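Side-chain contact in uncharacterized protein SCO6318 (Streptomyces coelicolor A3, PDB 2QZ7), which is of unknown function but belongs to the TerD family, whose name comes from tellurium resistance, and binds sodium ions in the crystal: residues A[140-145]-A[170-175]. Residues are numbered along the deposited sequence; the frame is centred on the assembly and turned at random.
Sequences LTDGFE and EAVRGF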
ATOM      1  N   LEU A 140      -2.773   1.041 -12.208  1.00 45.72           N
ATOM      2  CA  LEU A 140      -3.636  -0.003 -11.694  1.00 45.97           C
ATOM      3  C   LEU A 140      -4.874   0.646 -11.093  1.00 46.07           C
ATOM      4  O   LEU A 140      -4.740   1.661 -10.432  1.00 44.42           O
ATOM      5  CB  LEU A 140      -2.888  -0.799 -10.606  1.00 45.28           C
ATOM      6  CG  LEU A 140      -3.673  -1.808  -9.752  1.00 47.09           C
ATOM      7  CD1 LEU A 140      -4.165  -3.009 -10.557  1.00 47.42           C
ATOM      8  CD2 LEU A 140      -2.821  -2.275  -8.612  1.00 49.98           C
ATOM      9  N   THR A 141      -6.056   0.061 -11.355  1.00 47.01           N
ATOM     10  CA  THR A 141      -7.303   0.297 -10.572  1.00 47.55           C
ATOM     11  C   THR A 141      -7.796  -1.066 -10.072  1.00 47.87           C
ATOM     12  O   THR A 141      -7.871  -2.015 -10.853  1.00 49.00           O
ATOM     13  CB  THR A 141      -8.424   0.940 -11.440  1.00 48.21           C
ATOM     14  OG1 THR A 141      -7.964   2.192 -11.956  1.00 50.25           O
ATOM     15  CG2 THR A 141      -9.714   1.194 -10.628  1.00 47.13           C
ATOM     16  N   ASP A 142      -8.137  -1.172  -8.788  1.00 47.68           N
ATOM     17  CA  ASP A 142      -8.625  -2.424  -8.198  1.00 47.39           C
ATOM     18  C   ASP A 142      -9.675  -2.228  -7.096  1.00 46.95           C
ATOM     19  O   ASP A 142      -9.573  -1.310  -6.295  1.00 46.46           O
ATOM     20  CB  ASP A 142      -7.459  -3.182  -7.586  1.00 47.24           C
ATOM     21  CG  ASP A 142      -7.626  -4.674  -7.679  1.00 48.41           C
ATOM     22  OD1 ASP A 142      -8.082  -5.300  -6.695  1.00 49.05           O
ATOM     23  OD2 ASP A 142      -7.278  -5.226  -8.740  1.00 50.56           O
ATOM     24  N   GLY A 143     -10.633  -3.146  -7.020  1.00 46.37           N
ATOM     25  CA  GLY A 143     -11.625  -3.150  -5.952  1.00 46.52           C
ATOM     26  C   GLY A 143     -11.448  -4.247  -4.920  1.00 46.27           C
ATOM     27  O   GLY A 143     -12.359  -4.506  -4.118  1.00 46.33           O
ATOM     28  N   PHE A 144     -10.290  -4.914  -4.962  1.00 46.10           N
ATOM     29  CA  PHE A 144      -9.913  -5.969  -4.007  1.00 45.83           C
ATOM     30  C   PHE A 144     -10.784  -7.231  -4.071  1.00 46.46           C
ATOM     31  O   PHE A 144     -10.843  -8.014  -3.101  1.00 45.48           O
ATOM     32  CB  PHE A 144      -9.851  -5.441  -2.566  1.00 45.98           C
ATOM     33  CG  PHE A 144      -8.911  -4.250  -2.371  1.00 46.08           C
ATOM     34  CD1 PHE A 144      -7.551  -4.449  -2.124  1.00 45.33           C
ATOM     35  CD2 PHE A 144      -9.405  -2.947  -2.415  1.00 44.56           C
ATOM     36  CE1 PHE A 144      -6.680  -3.373  -1.920  1.00 46.78           C
ATOM     37  CE2 PHE A 144      -8.559  -1.855  -2.221  1.00 45.68           C
ATOM     38  CZ  PHE A 144      -7.190  -2.071  -1.963  1.00 47.62           C
ATOM     39  N   GLU A 145     -11.431  -7.438  -5.220  1.00 47.16           N
ATOM     40  CA  GLU A 145     -12.309  -8.576  -5.416  1.00 47.78           C
ATOM     41  C   GLU A 145     -11.535  -9.882  -5.325  1.00 48.48           C
ATOM     42  O   GLU A 145     -12.034 -10.868  -4.788  1.00 48.42           O
ATOM     43  CB  GLU A 145     -13.035  -8.474  -6.757  1.00 48.54           C
ATOM     44  CG  GLU A 145     -14.009  -7.283  -6.843  1.00 49.72           C
ATOM     45  CD  GLU A 145     -13.409  -6.048  -7.543  1.00 52.02           C
ATOM     46  OE1 GLU A 145     -12.152  -5.943  -7.680  1.00 49.87           O
ATOM     47  OE2 GLU A 145     -14.224  -5.184  -7.966  1.00 53.27           O
ATOM     48  N   GLU A 170       2.060  -4.916 -11.130  1.00 45.01           N
ATOM     49  CA  GLU A 170       0.891  -5.232 -10.359  1.00 46.15           C
ATOM     50  C   GLU A 170       1.266  -6.359  -9.389  1.00 46.02           C
ATOM     51  O   GLU A 170       1.860  -7.354  -9.787  1.00 45.07           O
ATOM     52  CB  GLU A 170      -0.246  -5.670 -11.267  1.00 45.90           C
ATOM     53  CG  GLU A 170      -1.599  -5.689 -10.576  1.00 50.08           C
ATOM     54  CD  GLU A 170      -2.653  -6.405 -11.386  1.00 55.50           C
ATOM     55  OE1 GLU A 170      -3.256  -7.364 -10.848  1.00 58.87           O
ATOM     56  OE2 GLU A 170      -2.856  -6.037 -12.563  1.00 56.79           O
ATOM     57  N   ALA A 171       0.940  -6.192  -8.110  1.00 45.29           N
ATOM     58  CA  ALA A 171       1.282  -7.220  -7.143  1.00 45.41           C
ATOM     59  C   ALA A 171       0.166  -7.321  -6.115  1.00 45.76           C
ATOM     60  O   ALA A 171       0.359  -7.058  -4.916  1.00 45.76           O
ATOM     61  CB  ALA A 171       2.649  -6.935  -6.496  1.00 44.44           C
ATOM     62  N   VAL A 172      -1.018  -7.687  -6.598  1.00 46.03           N
ATOM     63  CA  VAL A 172      -2.198  -7.829  -5.735  1.00 46.13           C
ATOM     64  C   VAL A 172      -2.172  -9.219  -5.105  1.00 45.66           C
ATOM     65  O   VAL A 172      -2.366 -10.222  -5.785  1.00 44.42           O
ATOM     66  CB  VAL A 172      -3.513  -7.626  -6.527  1.00 46.32           C
ATOM     67  CG1 VAL A 172      -4.763  -7.808  -5.611  1.00 46.66           C
ATOM     68  CG2 VAL A 172      -3.525  -6.268  -7.192  1.00 46.33           C
ATOM     69  N   ARG A 173      -1.940  -9.277  -3.799  1.00 45.54           N
ATOM     70  CA  ARG A 173      -1.789 -10.559  -3.093  1.00 45.59           C
ATOM     71  C   ARG A 173      -2.400 -10.380  -1.712  1.00 45.17           C
ATOM     72  O   ARG A 173      -2.116  -9.390  -1.033  1.00 44.37           O
ATOM     73  CB  ARG A 173      -0.296 -10.910  -2.984  1.00 46.28           C
ATOM     74  CG  ARG A 173       0.084 -12.181  -2.170  1.00 49.91           C
ATOM     75  CD  ARG A 173       1.636 -12.241  -2.032  1.00 54.53           C
ATOM     76  NE  ARG A 173       2.169 -13.151  -1.013  1.00 58.94           N
ATOM     77  CZ  ARG A 173       3.376 -13.026  -0.434  1.00 62.01           C
ATOM     78  NH1 ARG A 173       4.173 -12.000  -0.742  1.00 61.90           N
ATOM     79  NH2 ARG A 173       3.794 -13.923   0.473  1.00 60.43           N
ATOM     80  N   GLY A 174      -3.244 -11.317  -1.297  1.00 44.34           N
ATOM     81  CA  GLY A 174      -3.897 -11.213   0.003  1.00 44.66           C
ATOM     82  C   GLY A 174      -3.078 -11.763   1.167  1.00 44.96           C
ATOM     83  O   GLY A 174      -2.293 -12.689   0.992  1.00 45.36           O
ATOM     84  N   PHE A 175      -3.299 -11.212   2.363  1.00 44.70           N
ATOM     85  CA  PHE A 175      -2.644 -11.662   3.607  1.00 43.86           C
ATOM     86  C   PHE A 175      -3.683 -11.716   4.729  1.00 44.94           C
ATOM     87  O   PHE A 175      -4.800 -11.186   4.579  1.00 43.98           O
ATOM     88  CB  PHE A 175      -1.595 -10.621   4.007  1.00 43.29           C
ATOM     89  CG  PHE A 175      -0.394 -10.579   3.106  1.00 41.44           C
ATOM     90  CD1 PHE A 175       0.822 -11.108   3.537  1.00 46.10           C
ATOM     91  CD2 PHE A 175      -0.472 -10.017   1.828  1.00 41.36           C
ATOM     92  CE1 PHE A 175       1.963 -11.070   2.695  1.00 44.68           C
ATOM     93  CE2 PHE A 175       0.644  -9.970   0.973  1.00 40.35           C
ATOM     94  CZ  PHE A 175       1.863 -10.479   1.418  1.00 42.96           C
TER
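Strands 140-142 and 170-175 run nearly parallel, 19° between their directions, but their axes come no nearer than 9.4 Å, so Leu140, Asp142, Glu170 and Val172 meet through side chains alone, without a hydrogen bond between the segments. Leu140, buried, reaches across with CG anti to its own N (chi1 170°); its forked apolar end suits the place, offering a methyl to each partner. Leu140 CD1 lies 3.7 Å from Glu170 CG, in the aliphatic stem. The two side chains cross at about a right angle. Glutamate suits this margin because its methylenes can cover the leucine while its extended chain carries the carboxylate to Arg146. Leu140 CD2 lies 4.3 Å from Val172 CG2, a loose apolar contact. Val172, branched at CB as suits a strand, also places CG2 4.2 Å from Asp142 OD2, in van der Waals contact only.

The carboxylate oxygens Asp142 OD2 and Glu170 OE1 lie 5.0 Å apart, and Arg146 NH2 forms salt bridges to both, which should offset their repulsion and ties the two strands together by charge. Aspartate is short enough for OD1 to accept from Phe144 N (Asp142 OD1 to Phe144 N 2.8 Å), closing an Asx turn as the chain leaves its strand.

Strands 137-142 and 166-175 are outermost in two different antiparallel sheets, so the contact closes one margin of the sandwich. Leu140 also touches Val132 on strand 129-134 of its own sheet and Val155 on strand 152-160 of the other.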